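Local coordinates for T CELL surface glycoprotein CD4 (Rattus norvegicus, PDB 1CID) that probably serves as a T-cell coreceptor that recognises MHC class II, represented here by its third and fourth extracellular domains, at residues A[113-118]-A[150-155]; A[12-17]-A[73-78]; A[103-108]-A[122-127]. One frame throughout, in Å; residues are numbered along the deposited sequence.

Contact 1: residues A[113-118]-A[150-155]; sequences DSNTLT and QVQAPE
N115 and L117 meet V151 and A153 at the end of an antiparallel strand pair. In immunoglobulin terms these are strands B and E of the second domain in this fragment, domain 4 of CD4. The strand axes lie 4.8 Å apart. The pairing is most regular at its inner end, where T118 faces Q150 as a non-hydrogen-bonded pair. Next to it V151 N donates to L117 O at 3.0 Å. The return bond from L117 N to V151 O is weak. Further out, A153 N donates to N115 O at 2.7 Å.

On the outer side the amides of N115 and Q152 cross almost at right angles, with planes 82° apart. N115 ND2 and Q152 OE1 approach to 3.1 Å, but the angle is too poor for a hydrogen bond. The N115 turn is shaped by D113, whose OD1 accepts from N115 N at 2.9 Å in an Asx turn. OD1 also accepts from T116 OG1, on the syn side. On the inner face P154 CG packs loosely on L117 CB at 4.4 Å. L117 and V151 both point into the domain, against W159 of strand 158-165 and L133 of strand 129-135. L117 reaches them with CG anti to the backbone N (chi1 -178°). T118 also bonds through its backbone to T110, so strand 116-122 lies between strands 97-110 and 148-152.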
ATOM      1  N   ASP A 113       3.343 -25.674  -0.243  1.00 56.57           N
ATOM      2  CA  ASP A 113       3.385 -27.159  -0.174  1.00 57.89           C
ATOM      3  C   ASP A 113       3.482 -27.358   1.308  1.00 58.87           C
ATOM      4  O   ASP A 113       2.919 -26.393   1.904  1.00 59.94           O
ATOM      5  CB  ASP A 113       4.520 -27.573  -1.075  1.00 60.71           C
ATOM      6  CG  ASP A 113       5.908 -26.988  -0.797  1.00 64.21           C
ATOM      7  OD1 ASP A 113       6.310 -26.897   0.419  1.00 63.68           O
ATOM      8  OD2 ASP A 113       6.568 -26.634  -1.830  1.00 64.72           O
ATOM      9  N   SER A 114       4.094 -28.321   1.962  1.00 60.52           N
ATOM     10  CA  SER A 114       4.087 -28.160   3.462  1.00 62.55           C
ATOM     11  C   SER A 114       5.504 -28.255   4.043  1.00 63.66           C
ATOM     12  O   SER A 114       5.774 -28.585   5.205  1.00 65.09           O
ATOM     13  CB  SER A 114       3.135 -28.996   4.253  1.00 62.82           C
ATOM     14  OG  SER A 114       3.293 -30.361   3.925  1.00 64.94           O
ATOM     15  N   ASN A 115       6.384 -27.932   3.125  1.00 64.08           N
ATOM     16  CA  ASN A 115       7.818 -27.841   3.377  1.00 63.32           C
ATOM     17  C   ASN A 115       7.978 -26.302   3.316  1.00 59.01           C
ATOM     18  O   ASN A 115       8.909 -25.821   3.984  1.00 60.08           O
ATOM     19  CB  ASN A 115       8.752 -28.562   2.411  1.00 69.84           C
ATOM     20  CG  ASN A 115       9.481 -29.820   2.920  1.00 72.71           C
ATOM     21  OD1 ASN A 115       9.037 -30.424   3.936  1.00 72.64           O
ATOM     22  ND2 ASN A 115      10.560 -30.195   2.191  1.00 72.18           N
ATOM     23  N   THR A 116       7.027 -25.746   2.547  1.00 52.39           N
ATOM     24  CA  THR A 116       7.187 -24.303   2.462  1.00 48.52           C
ATOM     25  C   THR A 116       6.164 -23.476   3.179  1.00 46.50           C
ATOM     26  O   THR A 116       5.007 -23.897   3.189  1.00 47.60           O
ATOM     27  CB  THR A 116       7.186 -24.069   0.899  1.00 48.47           C
ATOM     28  OG1 THR A 116       8.081 -25.125   0.439  1.00 49.32           O
ATOM     29  CG2 THR A 116       7.706 -22.681   0.510  1.00 51.58           C
ATOM     30  N   LEU A 117       6.584 -22.358   3.729  1.00 41.43           N
ATOM     31  CA  LEU A 117       5.872 -21.274   4.394  1.00 37.93           C
ATOM     32  C   LEU A 117       6.626 -20.026   3.801  1.00 35.63           C
ATOM     33  O   LEU A 117       7.832 -20.143   4.021  1.00 35.73           O
ATOM     34  CB  LEU A 117       5.877 -21.001   5.893  1.00 34.93           C
ATOM     35  CG  LEU A 117       5.028 -19.840   6.381  1.00 35.21           C
ATOM     36  CD1 LEU A 117       3.522 -20.100   6.243  1.00 34.10           C
ATOM     37  CD2 LEU A 117       5.252 -19.609   7.865  1.00 34.02           C
ATOM     38  N   THR A 118       5.945 -19.102   3.149  1.00 32.74           N
ATOM     39  CA  THR A 118       6.696 -18.010   2.569  1.00 29.23           C
ATOM     40  C   THR A 118       6.183 -16.626   2.918  1.00 26.38           C
ATOM     41  O   THR A 118       4.965 -16.525   3.145  1.00 29.42           O
ATOM     42  CB  THR A 118       6.837 -18.188   1.028  1.00 31.83           C
ATOM     43  OG1 THR A 118       6.805 -19.600   0.754  1.00 35.97           O
ATOM     44  CG2 THR A 118       8.218 -17.600   0.663  1.00 34.80           C
ATOM     45  N   GLN A 150      11.756 -17.412   3.732  1.00 38.61           N
ATOM     46  CA  GLN A 150      11.106 -18.732   3.587  1.00 42.16           C
ATOM     47  C   GLN A 150      11.351 -19.569   4.817  1.00 43.19           C
ATOM     48  O   GLN A 150      12.371 -19.252   5.435  1.00 44.66           O
ATOM     49  CB  GLN A 150      11.676 -19.293   2.281  1.00 43.95           C
ATOM     50  CG  GLN A 150      11.069 -20.489   1.616  1.00 51.45           C
ATOM     51  CD  GLN A 150      12.000 -21.680   1.785  1.00 58.97           C
ATOM     52  OE1 GLN A 150      12.087 -22.200   2.933  1.00 63.10           O
ATOM     53  NE2 GLN A 150      12.721 -22.071   0.716  1.00 60.32           N
ATOM     54  N   VAL A 151      10.519 -20.517   5.187  1.00 44.06           N
ATOM     55  CA  VAL A 151      10.704 -21.396   6.338  1.00 43.69           C
ATOM     56  C   VAL A 151      10.347 -22.834   5.878  1.00 44.93           C
ATOM     57  O   VAL A 151       9.310 -23.191   5.352  1.00 44.43           O
ATOM     58  CB  VAL A 151      10.033 -21.120   7.686  1.00 42.64           C
ATOM     59  CG1 VAL A 151       9.880 -22.257   8.712  1.00 40.79           C
ATOM     60  CG2 VAL A 151      10.769 -19.992   8.422  1.00 43.82           C
ATOM     61  N   GLN A 152      11.383 -23.585   6.215  1.00 47.78           N
ATOM     62  CA  GLN A 152      11.409 -25.029   5.971  1.00 49.23           C
ATOM     63  C   GLN A 152      10.672 -25.782   7.094  1.00 47.37           C
ATOM     64  O   GLN A 152      10.803 -25.651   8.343  1.00 45.64           O
ATOM     65  CB  GLN A 152      12.833 -25.474   5.668  1.00 55.81           C
ATOM     66  CG  GLN A 152      12.910 -25.868   4.199  1.00 64.43           C
ATOM     67  CD  GLN A 152      11.877 -26.774   3.537  1.00 68.71           C
ATOM     68  OE1 GLN A 152      11.632 -27.925   3.964  1.00 70.99           O
ATOM     69  NE2 GLN A 152      11.194 -26.338   2.443  1.00 69.45           N
ATOM     70  N   ALA A 153       9.805 -26.574   6.466  1.00 45.46           N
ATOM     71  CA  ALA A 153       8.869 -27.452   7.137  1.00 45.07           C
ATOM     72  C   ALA A 153       8.399 -26.874   8.468  1.00 43.36           C
ATOM     73  O   ALA A 153       8.741 -27.346   9.565  1.00 46.32           O
ATOM     74  CB  ALA A 153       9.428 -28.859   7.338  1.00 46.03           C
ATOM     75  N   PRO A 154       7.570 -25.876   8.359  1.00 39.68           N
ATOM     76  CA  PRO A 154       7.002 -25.250   9.536  1.00 38.35           C
ATOM     77  C   PRO A 154       6.215 -26.203  10.415  1.00 37.68           C
ATOM     78  O   PRO A 154       5.470 -27.049   9.897  1.00 38.50           O
ATOM     79  CB  PRO A 154       6.037 -24.277   8.902  1.00 38.80           C
ATOM     80  CG  PRO A 154       5.683 -24.999   7.599  1.00 39.02           C
ATOM     81  CD  PRO A 154       7.089 -25.323   7.090  1.00 39.37           C
ATOM     82  N   GLU A 155       6.335 -26.049  11.702  1.00 35.85           N
ATOM     83  CA  GLU A 155       5.556 -26.787  12.654  1.00 36.63           C
ATOM     84  C   GLU A 155       4.136 -26.354  12.436  1.00 37.88           C
ATOM     85  O   GLU A 155       3.937 -25.183  12.164  1.00 40.88           O
ATOM     86  CB  GLU A 155       5.930 -26.392  14.098  1.00 37.43           C
ATOM     87  CG  GLU A 155       7.219 -27.257  14.292  1.00 41.42           C
ATOM     88  CD  GLU A 155       8.321 -26.259  14.112  1.00 44.24           C
ATOM     89  OE1 GLU A 155       8.257 -25.650  15.209  1.00 45.57           O
ATOM     90  OE2 GLU A 155       9.017 -26.063  13.135  1.00 47.16           O
TER

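Contact 2: residues A[12-17]-A[73-78]; sequences SAEFSF and TLQIPQ
The F15 ring has I76 CG2 at its edge, in the ring plane, 3.9 Å from F15 CE1. L74 CD1 approaches the same ring obliquely, near F15 CD1. The F17 ring meets L74 by an edge too: F17 CE2 lies 4.0 Å from L74 CB. F15 CG is anti to its own carbonyl carbon (chi1 -54°), which lays the ring alongside L74 and I76, all three pointing the same way.

The backbones form an antiparallel pair, the B-E pairing of the first domain in this fragment, domain 3 of CD4. A13 with I76 and F15 with L74 are the hydrogen-bonded pairs. A13 N donates to I76 O at 3.0 Å and F15 N to L74 O at 2.9 Å. The return bonds, I76 N to A13 O and L74 N to F15 O, are weak. Just outside the strands, S12 OG donates to P77 O at 2.9 Å, from well above the carbonyl plane.

The other face carries polar groups. E14 and Q75 run side by side there, with OE1 of E14 3.1 Å from NE2 of Q75. The carboxylate and amide planes are turned 48° from each other. S16 OG touches T73 CG2.

Strand 97-110 covers the apolar side through V102 and L104. The pair is therefore amphipathic. A13, F15, L74 and I76 serve the hydrophobic core of a beta sandwich, while E14, Q75 and S16 form a polar outer surface.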
ATOM      1  N   SER A  12      -7.971  -3.441   1.338  1.00 26.29           N
ATOM      2  CA  SER A  12      -8.179  -2.134   0.798  1.00 27.29           C
ATOM      3  C   SER A  12      -7.153  -1.164   1.291  1.00 27.74           C
ATOM      4  O   SER A  12      -7.030  -1.159   2.504  1.00 29.26           O
ATOM      5  CB  SER A  12      -9.541  -1.582   1.308  1.00 30.23           C
ATOM      6  OG  SER A  12     -10.459  -2.330   0.462  1.00 36.26           O
ATOM      7  N   ALA A  13      -6.454  -0.313   0.611  1.00 27.96           N
ATOM      8  CA  ALA A  13      -5.545   0.711   1.080  1.00 27.52           C
ATOM      9  C   ALA A  13      -6.395   1.966   1.004  1.00 28.44           C
ATOM     10  O   ALA A  13      -7.022   2.149  -0.030  1.00 29.04           O
ATOM     11  CB  ALA A  13      -4.390   0.900   0.133  1.00 23.56           C
ATOM     12  N   GLU A  14      -6.485   2.789   1.984  1.00 32.38           N
ATOM     13  CA  GLU A  14      -7.270   4.026   1.771  1.00 36.68           C
ATOM     14  C   GLU A  14      -6.393   5.191   2.225  1.00 35.90           C
ATOM     15  O   GLU A  14      -6.070   5.187   3.448  1.00 36.94           O
ATOM     16  CB  GLU A  14      -8.525   4.337   2.563  1.00 42.70           C
ATOM     17  CG  GLU A  14      -9.291   3.019   2.858  1.00 56.87           C
ATOM     18  CD  GLU A  14     -10.735   3.455   3.128  1.00 64.17           C
ATOM     19  OE1 GLU A  14     -11.391   3.860   2.150  1.00 67.70           O
ATOM     20  OE2 GLU A  14     -10.937   3.325   4.371  1.00 69.29           O
ATOM     21  N   PHE A  15      -6.088   6.099   1.331  1.00 34.88           N
ATOM     22  CA  PHE A  15      -5.263   7.282   1.730  1.00 34.39           C
ATOM     23  C   PHE A  15      -6.192   8.420   2.106  1.00 35.49           C
ATOM     24  O   PHE A  15      -7.304   8.349   1.576  1.00 37.27           O
ATOM     25  CB  PHE A  15      -4.269   7.563   0.627  1.00 30.10           C
ATOM     26  CG  PHE A  15      -3.376   6.451   0.183  1.00 24.98           C
ATOM     27  CD1 PHE A  15      -3.765   5.550  -0.773  1.00 23.21           C
ATOM     28  CD2 PHE A  15      -2.124   6.286   0.768  1.00 24.79           C
ATOM     29  CE1 PHE A  15      -2.979   4.499  -1.220  1.00 21.19           C
ATOM     30  CE2 PHE A  15      -1.254   5.264   0.392  1.00 22.47           C
ATOM     31  CZ  PHE A  15      -1.728   4.377  -0.627  1.00 23.02           C
ATOM     32  N   SER A  16      -5.917   9.361   2.966  1.00 38.58           N
ATOM     33  CA  SER A  16      -6.927  10.443   3.232  1.00 41.86           C
ATOM     34  C   SER A  16      -6.146  11.729   3.095  1.00 45.27           C
ATOM     35  O   SER A  16      -5.015  11.770   3.668  1.00 47.83           O
ATOM     36  CB  SER A  16      -7.659  10.153   4.499  1.00 41.85           C
ATOM     37  OG  SER A  16      -8.692  11.072   4.750  1.00 46.40           O
ATOM     38  N   PHE A  17      -6.587  12.741   2.369  1.00 48.09           N
ATOM     39  CA  PHE A  17      -5.770  14.001   2.158  1.00 49.95           C
ATOM     40  C   PHE A  17      -6.658  15.109   2.675  1.00 54.82           C
ATOM     41  O   PHE A  17      -7.707  15.437   2.104  1.00 55.20           O
ATOM     42  CB  PHE A  17      -5.425  14.046   0.760  1.00 45.26           C
ATOM     43  CG  PHE A  17      -4.795  12.901   0.065  1.00 42.37           C
ATOM     44  CD1 PHE A  17      -3.420  12.720   0.157  1.00 41.02           C
ATOM     45  CD2 PHE A  17      -5.569  12.082  -0.764  1.00 41.05           C
ATOM     46  CE1 PHE A  17      -2.786  11.704  -0.568  1.00 38.66           C
ATOM     47  CE2 PHE A  17      -4.986  11.087  -1.540  1.00 40.21           C
ATOM     48  CZ  PHE A  17      -3.588  10.933  -1.410  1.00 40.40           C
ATOM     49  N   THR A  73     -10.685  11.048  -0.269  1.00 36.98           N
ATOM     50  CA  THR A  73      -9.947   9.873   0.180  1.00 35.34           C
ATOM     51  C   THR A  73      -9.858   9.130  -1.140  1.00 34.53           C
ATOM     52  O   THR A  73     -10.824   9.189  -1.903  1.00 33.41           O
ATOM     53  CB  THR A  73     -10.691   9.277   1.380  1.00 37.64           C
ATOM     54  OG1 THR A  73     -11.659   8.414   0.725  1.00 41.48           O
ATOM     55  CG2 THR A  73     -11.412  10.290   2.256  1.00 40.55           C
ATOM     56  N   LEU A  74      -8.730   8.536  -1.398  1.00 34.54           N
ATOM     57  CA  LEU A  74      -8.510   7.752  -2.615  1.00 34.98           C
ATOM     58  C   LEU A  74      -8.412   6.361  -2.028  1.00 34.28           C
ATOM     59  O   LEU A  74      -7.829   6.139  -0.982  1.00 34.99           O
ATOM     60  CB  LEU A  74      -7.341   8.364  -3.300  1.00 37.59           C
ATOM     61  CG  LEU A  74      -6.333   7.615  -4.141  1.00 39.81           C
ATOM     62  CD1 LEU A  74      -5.318   7.007  -3.167  1.00 41.76           C
ATOM     63  CD2 LEU A  74      -7.005   6.601  -5.067  1.00 40.44           C
ATOM     64  N   GLN A  75      -8.979   5.380  -2.660  1.00 35.13           N
ATOM     65  CA  GLN A  75      -8.925   4.032  -1.972  1.00 35.25           C
ATOM     66  C   GLN A  75      -8.484   3.035  -2.965  1.00 33.28           C
ATOM     67  O   GLN A  75      -9.309   3.086  -3.880  1.00 34.23           O
ATOM     68  CB  GLN A  75     -10.332   4.183  -1.433  1.00 39.90           C
ATOM     69  CG  GLN A  75     -11.533   3.343  -1.454  1.00 47.63           C
ATOM     70  CD  GLN A  75     -11.176   1.924  -1.022  1.00 52.30           C
ATOM     71  OE1 GLN A  75     -10.400   1.246  -1.710  1.00 55.79           O
ATOM     72  NE2 GLN A  75     -11.695   1.482   0.120  1.00 52.31           N
ATOM     73  N   ILE A  76      -7.413   2.299  -2.957  1.00 32.02           N
ATOM     74  CA  ILE A  76      -7.130   1.259  -4.013  1.00 31.22           C
ATOM     75  C   ILE A  76      -7.858   0.088  -3.389  1.00 34.75           C
ATOM     76  O   ILE A  76      -7.623  -0.107  -2.194  1.00 38.31           O
ATOM     77  CB  ILE A  76      -5.686   1.205  -4.512  1.00 27.89           C
ATOM     78  CG1 ILE A  76      -5.133  -0.226  -4.422  1.00 28.28           C
ATOM     79  CG2 ILE A  76      -4.622   2.201  -3.945  1.00 25.82           C
ATOM     80  CD1 ILE A  76      -3.751  -0.337  -5.171  1.00 31.15           C
ATOM     81  N   PRO A  77      -8.782  -0.642  -4.011  1.00 36.31           N
ATOM     82  CA  PRO A  77      -9.627  -1.593  -3.278  1.00 36.42           C
ATOM     83  C   PRO A  77      -9.495  -3.070  -2.993  1.00 37.01           C
ATOM     84  O   PRO A  77     -10.307  -3.637  -2.155  1.00 38.50           O
ATOM     85  CB  PRO A  77     -10.998  -1.225  -3.984  1.00 34.81           C
ATOM     86  CG  PRO A  77     -10.649  -0.950  -5.404  1.00 35.86           C
ATOM     87  CD  PRO A  77      -9.189  -0.477  -5.434  1.00 37.09           C
ATOM     88  N   GLN A  78      -8.530  -3.724  -3.609  1.00 33.90           N
ATOM     89  CA  GLN A  78      -8.440  -5.200  -3.306  1.00 32.63           C
ATOM     90  C   GLN A  78      -7.031  -5.333  -3.830  1.00 31.24           C
ATOM     91  O   GLN A  78      -6.858  -5.686  -4.955  1.00 33.49           O
ATOM     92  CB  GLN A  78      -9.597  -5.945  -3.779  1.00 38.76           C
ATOM     93  CG  GLN A  78      -9.903  -7.240  -4.352  1.00 51.17           C
ATOM     94  CD  GLN A  78      -9.445  -7.992  -5.577  1.00 59.49           C
ATOM     95  OE1 GLN A  78      -9.395  -7.656  -6.808  1.00 61.97           O
ATOM     96  NE2 GLN A  78      -9.059  -9.310  -5.338  1.00 62.91           N
TER

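Contact 3: residues A[103-108]-A[122-127]; sequences NLVVMK and MGPTSP
V106 and M122 form one antiparallel hydrogen-bonded pair at the junction of two immunoglobulin-like domains. The long strand 97-110 runs from one domain into the other, serving as strand G of the first and strand A of the second. V106 N donates to M122 O at 3.2 Å. M122 N returns a bond to V106 O, whose position is less sure. V105 CA also offers a CH to M122 O at 3.4 Å.

After M122 the chain leaves the strand at G123. The backbone angles of this glycine (phi 122°, psi -177°) leave no room for a side chain beside the carbonyl O of M122. P124 and T125 follow along V105 and N103. V105 CG1 touches P124 O at 3.7 Å, and V105 CG2 lies near T125 CG2.

Further out, G123 O accepts from K147 NZ, and G123 N makes a weak bond to E35 OE2. M171 of strand 168-176 packs on V105. With G123 bonded to K147 and P124 packed on N103, the loop lies against both domains. N103 CG is anti to its carbonyl carbon (chi1 -34°), and N103 ND2 donates to I3 O. Two residues after M122, P124 CG rests against this side chain, 3.5 Å from N103 CB and 3.4 Å from N103 OD1.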
ATOM      1  N   ASN A 103       2.313   5.961  -1.045  1.00 27.66           N
ATOM      2  CA  ASN A 103       2.915   4.626  -1.239  1.00 25.97           C
ATOM      3  C   ASN A 103       2.089   3.449  -0.660  1.00 22.78           C
ATOM      4  O   ASN A 103       1.333   3.737   0.259  1.00 20.92           O
ATOM      5  CB  ASN A 103       4.319   4.449  -0.760  1.00 27.33           C
ATOM      6  CG  ASN A 103       5.313   5.558  -0.828  1.00 29.59           C
ATOM      7  OD1 ASN A 103       6.226   5.673  -1.654  1.00 29.38           O
ATOM      8  ND2 ASN A 103       5.032   6.382   0.210  1.00 30.54           N
ATOM      9  N   LEU A 104       2.442   2.345  -1.326  1.00 19.56           N
ATOM     10  CA  LEU A 104       1.753   1.151  -0.915  1.00 19.23           C
ATOM     11  C   LEU A 104       2.714  -0.031  -0.936  1.00 21.01           C
ATOM     12  O   LEU A 104       3.106  -0.299  -2.074  1.00 19.59           O
ATOM     13  CB  LEU A 104       0.628   0.990  -1.884  1.00 18.59           C
ATOM     14  CG  LEU A 104      -0.004  -0.400  -1.757  1.00 18.56           C
ATOM     15  CD1 LEU A 104      -1.023  -0.298  -0.630  1.00 18.91           C
ATOM     16  CD2 LEU A 104      -0.672  -0.716  -3.072  1.00 16.50           C
ATOM     17  N   VAL A 105       2.877  -0.506   0.350  1.00 22.87           N
ATOM     18  CA  VAL A 105       3.725  -1.735   0.444  1.00 22.42           C
ATOM     19  C   VAL A 105       2.726  -2.875   0.835  1.00 22.11           C
ATOM     20  O   VAL A 105       1.998  -2.547   1.770  1.00 21.34           O
ATOM     21  CB  VAL A 105       5.009  -1.797   1.222  1.00 22.07           C
ATOM     22  CG1 VAL A 105       5.526  -0.445   1.740  1.00 20.93           C
ATOM     23  CG2 VAL A 105       5.081  -2.747   2.401  1.00 21.16           C
ATOM     24  N   VAL A 106       2.762  -4.005   0.136  1.00 21.82           N
ATOM     25  CA  VAL A 106       2.022  -5.241   0.166  1.00 20.91           C
ATOM     26  C   VAL A 106       2.790  -6.532   0.549  1.00 21.15           C
ATOM     27  O   VAL A 106       3.794  -6.913  -0.011  1.00 21.48           O
ATOM     28  CB  VAL A 106       1.328  -5.592  -1.163  1.00 18.45           C
ATOM     29  CG1 VAL A 106       0.449  -6.827  -1.079  1.00 18.65           C
ATOM     30  CG2 VAL A 106       0.453  -4.441  -1.528  1.00 17.61           C
ATOM     31  N   MET A 107       2.185  -7.266   1.473  1.00 22.58           N
ATOM     32  CA  MET A 107       2.668  -8.520   2.042  1.00 23.19           C
ATOM     33  C   MET A 107       1.803  -9.699   1.599  1.00 23.96           C
ATOM     34  O   MET A 107       0.568  -9.531   1.622  1.00 24.39           O
ATOM     35  CB  MET A 107       2.529  -8.524   3.565  1.00 24.26           C
ATOM     36  CG  MET A 107       3.146  -9.690   4.277  1.00 22.98           C
ATOM     37  SD  MET A 107       3.389  -9.555   6.033  1.00 21.14           S
ATOM     38  CE  MET A 107       4.750  -8.535   6.426  1.00 19.64           C
ATOM     39  N   LYS A 108       2.505 -10.756   1.306  1.00 24.27           N
ATOM     40  CA  LYS A 108       1.801 -12.010   0.918  1.00 27.57           C
ATOM     41  C   LYS A 108       2.396 -13.261   1.617  1.00 27.23           C
ATOM     42  O   LYS A 108       3.548 -13.658   1.295  1.00 25.83           O
ATOM     43  CB  LYS A 108       1.794 -12.291  -0.577  1.00 33.09           C
ATOM     44  CG  LYS A 108       0.892 -13.544  -1.006  1.00 35.83           C
ATOM     45  CD  LYS A 108       1.119 -14.112  -2.363  1.00 39.85           C
ATOM     46  CE  LYS A 108       0.383 -15.330  -2.825  1.00 44.37           C
ATOM     47  NZ  LYS A 108      -1.134 -15.384  -2.844  1.00 48.82           N
ATOM     48  N   MET A 122       6.233  -6.285  -1.248  1.00 28.72           N
ATOM     49  CA  MET A 122       6.670  -5.568  -2.458  1.00 28.52           C
ATOM     50  C   MET A 122       6.333  -4.097  -2.371  1.00 27.95           C
ATOM     51  O   MET A 122       5.262  -3.794  -1.830  1.00 27.72           O
ATOM     52  CB  MET A 122       5.996  -6.067  -3.692  1.00 32.43           C
ATOM     53  CG  MET A 122       7.110  -6.157  -4.731  1.00 37.35           C
ATOM     54  SD  MET A 122       6.391  -7.559  -5.720  1.00 43.98           S
ATOM     55  CE  MET A 122       7.562  -8.764  -4.976  1.00 43.78           C
ATOM     56  N   GLY A 123       7.214  -3.282  -2.893  1.00 28.13           N
ATOM     57  CA  GLY A 123       6.860  -1.828  -2.804  1.00 30.10           C
ATOM     58  C   GLY A 123       8.023  -1.206  -2.058  1.00 31.55           C
ATOM     59  O   GLY A 123       8.980  -1.905  -1.700  1.00 32.77           O
ATOM     60  N   PRO A 124       7.903   0.076  -1.808  1.00 34.04           N
ATOM     61  CA  PRO A 124       8.893   0.917  -1.120  1.00 37.07           C
ATOM     62  C   PRO A 124       9.262   0.720   0.352  1.00 39.47           C
ATOM     63  O   PRO A 124       8.728   1.300   1.358  1.00 40.50           O
ATOM     64  CB  PRO A 124       8.385   2.368  -1.289  1.00 36.65           C
ATOM     65  CG  PRO A 124       6.953   2.301  -1.711  1.00 34.60           C
ATOM     66  CD  PRO A 124       6.753   0.891  -2.272  1.00 34.90           C
ATOM     67  N   THR A 125      10.325  -0.110   0.424  1.00 40.80           N
ATOM     68  CA  THR A 125      10.856  -0.427   1.772  1.00 42.12           C
ATOM     69  C   THR A 125      12.249   0.129   2.024  1.00 43.49           C
ATOM     70  O   THR A 125      13.046  -0.030   1.076  1.00 43.36           O
ATOM     71  CB  THR A 125      10.800  -1.996   2.045  1.00 40.84           C
ATOM     72  OG1 THR A 125      11.302  -2.800   0.941  1.00 40.23           O
ATOM     73  CG2 THR A 125       9.384  -2.340   2.496  1.00 39.96           C
ATOM     74  N   SER A 126      12.463   0.653   3.215  1.00 45.18           N
ATOM     75  CA  SER A 126      13.796   1.095   3.663  1.00 49.51           C
ATOM     76  C   SER A 126      14.702  -0.134   3.758  1.00 51.23           C
ATOM     77  O   SER A 126      14.129  -1.208   3.943  1.00 51.46           O
ATOM     78  CB  SER A 126      13.807   1.575   5.100  1.00 51.51           C
ATOM     79  OG  SER A 126      13.070   2.638   5.616  1.00 56.39           O
ATOM     80  N   PRO A 127      16.006  -0.050   3.775  1.00 54.18           N
ATOM     81  CA  PRO A 127      16.965  -1.163   3.958  1.00 54.48           C
ATOM     82  C   PRO A 127      17.325  -1.430   5.433  1.00 53.61           C
ATOM     83  O   PRO A 127      18.200  -2.235   5.797  1.00 52.38           O
ATOM     84  CB  PRO A 127      18.140  -0.720   3.083  1.00 55.65           C
ATOM     85  CG  PRO A 127      18.226   0.756   3.536  1.00 56.88           C
ATOM     86  CD  PRO A 127      16.752   1.216   3.566  1.00 55.84           C
TER

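From the N terminus, contact 2 comes first. It closes the chain between 12-17 and 73-78 and completes a strand pairing within the first domain. It ends before the others begin. Contact 3 opens next on strand 97-110 and returns at 122-127, tying the first domain to a loop of the second. Contact 1 opens at 113-118, inside that span, and closes at 150-155, so contacts 1 and 3 cross. They share one sheet through the neighbouring strands 97-110 and 116-122. Contacts 2 and 3 touch where strand 97-110 backs the apolar face of contact 2. Contact 1 lies apart from contact 2, with nearest atoms about 18 Å apart.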